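Local coordinates for protein methyltransferase (Streptomyces avermitilis, PDB 3GIW) that binds S-adenosyl-L-homocysteine and is probably an S-adenosylmethionine-dependent methyltransferase whose methyl acceptor is not known, at residues Leu196-Glu204 / Leu226-Phe236. Residues are numbered along the deposited sequence; the frame is centred on the assembly and turned at random.
Sequences LAMSIGTAE and LRTHAEAEEFF
Gly201 O is gripped twice: Arg227 N donates to it at 2.9 Å in a nearly straight bond (167° at the hydrogen), and a water gives it a proton from 3.0 Å. The same water accepts from Arg227 NH1 in the guanidinium plane, so backbone and side chain of one arginine hold this carbonyl at the strand's end. One residue on, the hydroxyl of Thr202, set anti to the backbone N (chi1 178°), donates to Arg227 O from OG1 at 2.9 Å and accepts from Glu204 N, closing an ST turn. A valine here would probably leave Arg227 O without this donor and Glu204 N without its acceptor, the turn then held less firmly. In the conformer modelled here, one of two, Glu204 OE2 takes His229 N from above the carboxylate plane and also bonds Tyr270 OH; Thr228 and Glu231 form a capping box at the start of helix 229-234. Farther back the contact turns apolar. Ile200 CD1 wedges between Ala232 CB and Phe235 CD2 (3.9 and 3.8 Å) and meets Phe236 at its edge. Met198, a selenomethionine bent at chi3 (67°), lays CE over one face of Phe235, 4.0 Å from the ring centroid, while SE makes oblique Met-aromatic contacts with both rings. A short capped helix thus packs on an interior strand of the Rossmann-like sheet, whose strand order 3-2-1-4-5-7-6 is that of class I methyltransferases.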
ATOM      1  N   LEU A 196      -8.760  -8.286  -2.826  1.00 11.47           N
ATOM      2  CA  LEU A 196      -7.698  -7.397  -3.314  1.00 11.28           C
ATOM      3  C   LEU A 196      -8.063  -5.997  -2.842  1.00 11.78           C
ATOM      4  O   LEU A 196      -9.172  -5.538  -3.081  1.00 12.22           O
ATOM      5  CB  LEU A 196      -7.626  -7.453  -4.836  1.00 12.57           C
ATOM      6  CG  LEU A 196      -6.624  -6.471  -5.475  1.00 12.29           C
ATOM      7  CD1 LEU A 196      -5.167  -6.724  -5.063  1.00 12.58           C
ATOM      8  CD2 LEU A 196      -6.744  -6.519  -7.022  1.00 14.45           C
ATOM      9  N   ALA A 197      -7.117  -5.326  -2.195  1.00 11.33           N
ATOM     10  CA  ALA A 197      -7.260  -3.921  -1.748  1.00 11.70           C
ATOM     11  C   ALA A 197      -6.058  -3.159  -2.308  1.00 11.06           C
ATOM     12  O   ALA A 197      -4.909  -3.568  -2.081  1.00 12.10           O
ATOM     13  CB  ALA A 197      -7.294  -3.791  -0.228  1.00 11.96           C
HETATM   14  N   MSE A 198      -6.321  -2.044  -2.973  1.00 10.70           N
HETATM   15  CA  MSE A 198      -5.268  -1.241  -3.557  1.00 11.50           C
HETATM   16  C   MSE A 198      -5.512   0.250  -3.403  1.00 11.95           C
HETATM   17  O   MSE A 198      -6.622   0.736  -3.418  1.00 11.97           O
HETATM   18  CB  MSE A 198      -5.130  -1.507  -5.065  1.00 12.86           C
HETATM   19  CG  MSE A 198      -4.925  -2.990  -5.444  1.00 11.71           C
HETATM   20 SE   MSE A 198      -4.589  -3.174  -7.362  0.75 12.28          SE
HETATM   21  CE  MSE A 198      -2.868  -2.305  -7.422  1.00 14.94           C
ATOM     22  N   SER A 199      -4.416   1.003  -3.348  1.00 11.55           N
ATOM     23  CA  SER A 199      -4.454   2.448  -3.648  1.00 12.34           C
ATOM     24  C   SER A 199      -3.561   2.678  -4.868  1.00 11.58           C
ATOM     25  O   SER A 199      -2.416   2.150  -4.940  1.00 13.24           O
ATOM     26  CB  SER A 199      -4.093   3.322  -2.466  1.00 12.43           C
ATOM     27  OG  SER A 199      -2.772   3.135  -2.052  1.00 13.69           O
ATOM     28  N   ILE A 200      -4.052   3.467  -5.822  1.00 11.97           N
ATOM     29  CA  ILE A 200      -3.465   3.650  -7.137  1.00 11.96           C
ATOM     30  C   ILE A 200      -3.305   5.150  -7.457  1.00 12.35           C
ATOM     31  O   ILE A 200      -4.287   5.906  -7.455  1.00 12.35           O
ATOM     32  CB  ILE A 200      -4.380   2.984  -8.205  1.00 11.72           C
ATOM     33  CG1 ILE A 200      -4.502   1.464  -7.949  1.00 12.80           C
ATOM     34  CG2 ILE A 200      -3.873   3.191  -9.645  1.00 14.09           C
ATOM     35  CD1 ILE A 200      -5.592   0.741  -8.743  1.00 13.65           C
ATOM     36  N   GLY A 201      -2.065   5.561  -7.730  1.00 12.15           N
ATOM     37  CA  GLY A 201      -1.769   6.980  -7.967  1.00 11.53           C
ATOM     38  C   GLY A 201      -2.384   7.466  -9.287  1.00 12.43           C
ATOM     39  O   GLY A 201      -2.422   6.719 -10.303  1.00 11.84           O
ATOM     40  N   THR A 202      -2.910   8.688  -9.278  1.00 11.91           N
ATOM     41  CA  THR A 202      -3.543   9.314 -10.442  1.00 12.06           C
ATOM     42  C   THR A 202      -3.176  10.809 -10.518  1.00 12.74           C
ATOM     43  O   THR A 202      -2.995  11.439  -9.486  1.00 11.91           O
ATOM     44  CB  THR A 202      -5.074   9.171 -10.413  1.00 14.34           C
ATOM     45  OG1 THR A 202      -5.648   9.843 -11.546  1.00 14.29           O
ATOM     46  CG2 THR A 202      -5.671   9.737  -9.118  1.00 14.11           C
ATOM     47  N   ALA A 203      -3.040  11.335 -11.731  1.00 12.37           N
ATOM     48  CA  ALA A 203      -2.895  12.783 -11.972  1.00 13.60           C
ATOM     49  C   ALA A 203      -4.175  13.501 -12.366  1.00 13.73           C
ATOM     50  O   ALA A 203      -4.141  14.704 -12.643  1.00 14.03           O
ATOM     51  CB  ALA A 203      -1.829  13.060 -13.029  1.00 14.23           C
ATOM     52  N   GLU A 204      -5.298  12.796 -12.411  0.50 12.53           N
ATOM     53  CA  GLU A 204      -6.495  13.379 -13.010  0.50 13.14           C
ATOM     54  C   GLU A 204      -7.004  14.625 -12.286  0.50 12.19           C
ATOM     55  O   GLU A 204      -7.556  15.520 -12.925  0.50 12.50           O
ATOM     56  CB  GLU A 204      -7.607  12.336 -13.119  0.50 14.73           C
ATOM     57  CG  GLU A 204      -7.265  11.134 -14.003  0.50 15.73           C
ATOM     58  CD  GLU A 204      -8.498  10.384 -14.440  0.50 16.40           C
ATOM     59  OE1 GLU A 204      -9.139  10.756 -15.460  0.50 15.74           O
ATOM     60  OE2 GLU A 204      -8.824   9.403 -13.751  0.50 18.57           O
ATOM     61  N   LEU A 226       1.309   6.977 -13.336  1.00 13.19           N
ATOM     62  CA  LEU A 226       0.017   7.434 -12.831  1.00 13.95           C
ATOM     63  C   LEU A 226      -1.075   7.025 -13.794  1.00 13.83           C
ATOM     64  O   LEU A 226      -0.873   7.043 -15.015  1.00 15.60           O
ATOM     65  CB  LEU A 226       0.068   8.955 -12.544  1.00 15.22           C
ATOM     66  CG  LEU A 226       1.149   9.358 -11.532  1.00 15.05           C
ATOM     67  CD1 LEU A 226       1.115  10.871 -11.419  1.00 17.62           C
ATOM     68  CD2 LEU A 226       1.004   8.681 -10.153  1.00 15.73           C
ATOM     69  N   ARG A 227      -2.222   6.651 -13.240  1.00 11.99           N
ATOM     70  CA  ARG A 227      -3.296   6.020 -13.988  1.00 12.46           C
ATOM     71  C   ARG A 227      -4.632   6.760 -13.937  1.00 12.48           C
ATOM     72  O   ARG A 227      -4.942   7.426 -12.927  1.00 14.42           O
ATOM     73  CB  ARG A 227      -3.474   4.589 -13.461  1.00 12.89           C
ATOM     74  CG  ARG A 227      -2.366   3.665 -13.857  1.00 14.34           C
ATOM     75  CD  ARG A 227      -2.490   2.257 -13.254  1.00 15.61           C
ATOM     76  NE  ARG A 227      -1.428   1.393 -13.799  1.00 17.27           N
ATOM     77  CZ  ARG A 227      -0.199   1.287 -13.300  1.00 16.71           C
ATOM     78  NH1 ARG A 227       0.177   1.927 -12.219  1.00 18.50           N
ATOM     79  NH2 ARG A 227       0.674   0.468 -13.885  1.00 19.03           N
ATOM     80  N   THR A 228      -5.401   6.627 -15.009  1.00 12.33           N
ATOM     81  CA  THR A 228      -6.783   7.089 -15.021  1.00 12.68           C
ATOM     82  C   THR A 228      -7.706   6.111 -14.284  1.00 12.97           C
ATOM     83  O   THR A 228      -7.317   4.976 -13.992  1.00 12.08           O
ATOM     84  CB  THR A 228      -7.274   7.240 -16.452  1.00 13.79           C
ATOM     85  OG1 THR A 228      -7.275   5.931 -17.053  1.00 14.63           O
ATOM     86  CG2 THR A 228      -6.394   8.259 -17.246  1.00 14.73           C
ATOM     87  N   HIS A 229      -8.944   6.523 -14.046  1.00 12.91           N
ATOM     88  CA  HIS A 229      -9.929   5.610 -13.473  1.00 11.97           C
ATOM     89  C   HIS A 229     -10.091   4.326 -14.331  1.00 11.90           C
ATOM     90  O   HIS A 229     -10.123   3.209 -13.805  1.00 12.97           O
ATOM     91  CB  HIS A 229     -11.276   6.353 -13.280  1.00 13.63           C
ATOM     92  CG  HIS A 229     -12.278   5.574 -12.495  1.00 13.98           C
ATOM     93  ND1 HIS A 229     -13.066   4.601 -13.066  1.00 17.01           N
ATOM     94  CD2 HIS A 229     -12.604   5.603 -11.181  1.00 17.38           C
ATOM     95  CE1 HIS A 229     -13.836   4.062 -12.131  1.00 17.40           C
ATOM     96  NE2 HIS A 229     -13.583   4.661 -10.988  1.00 18.61           N
ATOM     97  N   ALA A 230     -10.186   4.504 -15.661  1.00 12.73           N
ATOM     98  CA  ALA A 230     -10.297   3.349 -16.569  1.00 13.13           C
ATOM     99  C   ALA A 230      -9.125   2.381 -16.434  1.00 12.79           C
ATOM    100  O   ALA A 230      -9.316   1.166 -16.445  1.00 14.90           O
ATOM    101  CB  ALA A 230     -10.436   3.769 -18.027  1.00 14.16           C
ATOM    102  N   GLU A 231      -7.908   2.902 -16.296  1.00 12.28           N
ATOM    103  CA  GLU A 231      -6.747   2.067 -16.090  1.00 13.32           C
ATOM    104  C   GLU A 231      -6.756   1.389 -14.723  1.00 13.78           C
ATOM    105  O   GLU A 231      -6.347   0.215 -14.604  1.00 14.35           O
ATOM    106  CB  GLU A 231      -5.489   2.910 -16.281  1.00 13.46           C
ATOM    107  CG  GLU A 231      -5.266   3.300 -17.759  1.00 14.73           C
ATOM    108  CD  GLU A 231      -4.160   4.303 -17.962  1.00 16.53           C
ATOM    109  OE1 GLU A 231      -3.905   5.160 -17.082  1.00 15.09           O
ATOM    110  OE2 GLU A 231      -3.522   4.211 -19.023  1.00 17.52           O
ATOM    111  N   ALA A 232      -7.244   2.078 -13.684  1.00 12.41           N
ATOM    112  CA  ALA A 232      -7.362   1.462 -12.376  1.00 12.09           C
ATOM    113  C   ALA A 232      -8.327   0.266 -12.413  1.00 13.07           C
ATOM    114  O   ALA A 232      -8.121  -0.745 -11.724  1.00 13.94           O
ATOM    115  CB  ALA A 232      -7.833   2.502 -11.359  1.00 13.98           C
ATOM    116  N   GLU A 233      -9.384   0.403 -13.229  1.00 12.61           N
ATOM    117  CA  GLU A 233     -10.415  -0.643 -13.330  1.00 14.12           C
ATOM    118  C   GLU A 233      -9.821  -1.980 -13.804  1.00 13.04           C
ATOM    119  O   GLU A 233     -10.337  -3.058 -13.437  1.00 13.07           O
ATOM    120  CB  GLU A 233     -11.562  -0.235 -14.266  1.00 13.71           C
ATOM    121  CG  GLU A 233     -12.507   0.833 -13.738  1.00 16.65           C
ATOM    122  CD  GLU A 233     -13.682   1.063 -14.671  1.00 20.73           C
ATOM    123  OE1 GLU A 233     -13.473   1.208 -15.894  1.00 23.41           O
ATOM    124  OE2 GLU A 233     -14.826   1.049 -14.169  1.00 25.68           O
ATOM    125  N   GLU A 234      -8.753  -1.914 -14.602  1.00 13.01           N
ATOM    126  CA  GLU A 234      -8.151  -3.141 -15.144  1.00 14.51           C
ATOM    127  C   GLU A 234      -7.703  -4.108 -14.037  1.00 12.96           C
ATOM    128  O   GLU A 234      -7.781  -5.344 -14.187  1.00 14.27           O
ATOM    129  CB  GLU A 234      -6.954  -2.849 -16.055  1.00 15.42           C
ATOM    130  CG  GLU A 234      -6.649  -4.032 -16.974  1.00 18.22           C
ATOM    131  CD  GLU A 234      -5.488  -3.808 -17.920  1.00 18.77           C
ATOM    132  OE1 GLU A 234      -4.946  -2.679 -17.957  1.00 19.55           O
ATOM    133  OE2 GLU A 234      -5.174  -4.789 -18.683  1.00 21.62           O
ATOM    134  N   PHE A 235      -7.181  -3.584 -12.939  1.00 12.32           N
ATOM    135  CA  PHE A 235      -6.785  -4.443 -11.814  1.00 12.60           C
ATOM    136  C   PHE A 235      -7.946  -5.256 -11.211  1.00 13.06           C
ATOM    137  O   PHE A 235      -7.697  -6.283 -10.594  1.00 15.13           O
ATOM    138  CB  PHE A 235      -6.128  -3.617 -10.680  1.00 12.81           C
ATOM    139  CG  PHE A 235      -4.801  -2.996 -11.041  1.00 13.21           C
ATOM    140  CD1 PHE A 235      -3.627  -3.692 -10.875  1.00 13.83           C
ATOM    141  CD2 PHE A 235      -4.748  -1.722 -11.548  1.00 14.85           C
ATOM    142  CE1 PHE A 235      -2.404  -3.123 -11.219  1.00 13.22           C
ATOM    143  CE2 PHE A 235      -3.524  -1.146 -11.906  1.00 14.26           C
ATOM    144  CZ  PHE A 235      -2.366  -1.834 -11.736  1.00 14.21           C
ATOM    145  N   PHE A 236      -9.181  -4.783 -11.349  1.00 13.70           N
ATOM    146  CA  PHE A 236     -10.304  -5.368 -10.627  1.00 14.51           C
ATOM    147  C   PHE A 236     -11.270  -6.144 -11.545  1.00 15.29           C
ATOM    148  O   PHE A 236     -12.330  -6.617 -11.102  1.00 16.09           O
ATOM    149  CB  PHE A 236     -11.011  -4.259  -9.842  1.00 14.49           C
ATOM    150  CG  PHE A 236     -10.176  -3.697  -8.754  1.00 13.05           C
ATOM    151  CD1 PHE A 236     -10.120  -4.317  -7.537  1.00 14.10           C
ATOM    152  CD2 PHE A 236      -9.421  -2.536  -8.944  1.00 14.52           C
ATOM    153  CE1 PHE A 236      -9.354  -3.805  -6.504  1.00 15.91           C
ATOM    154  CE2 PHE A 236      -8.648  -2.039  -7.905  1.00 14.31           C
ATOM    155  CZ  PHE A 236      -8.614  -2.682  -6.683  1.00 16.58           C
TER
HETATM  156  O   HOH W   1      -0.801   4.297 -10.819  1.00 13.30           O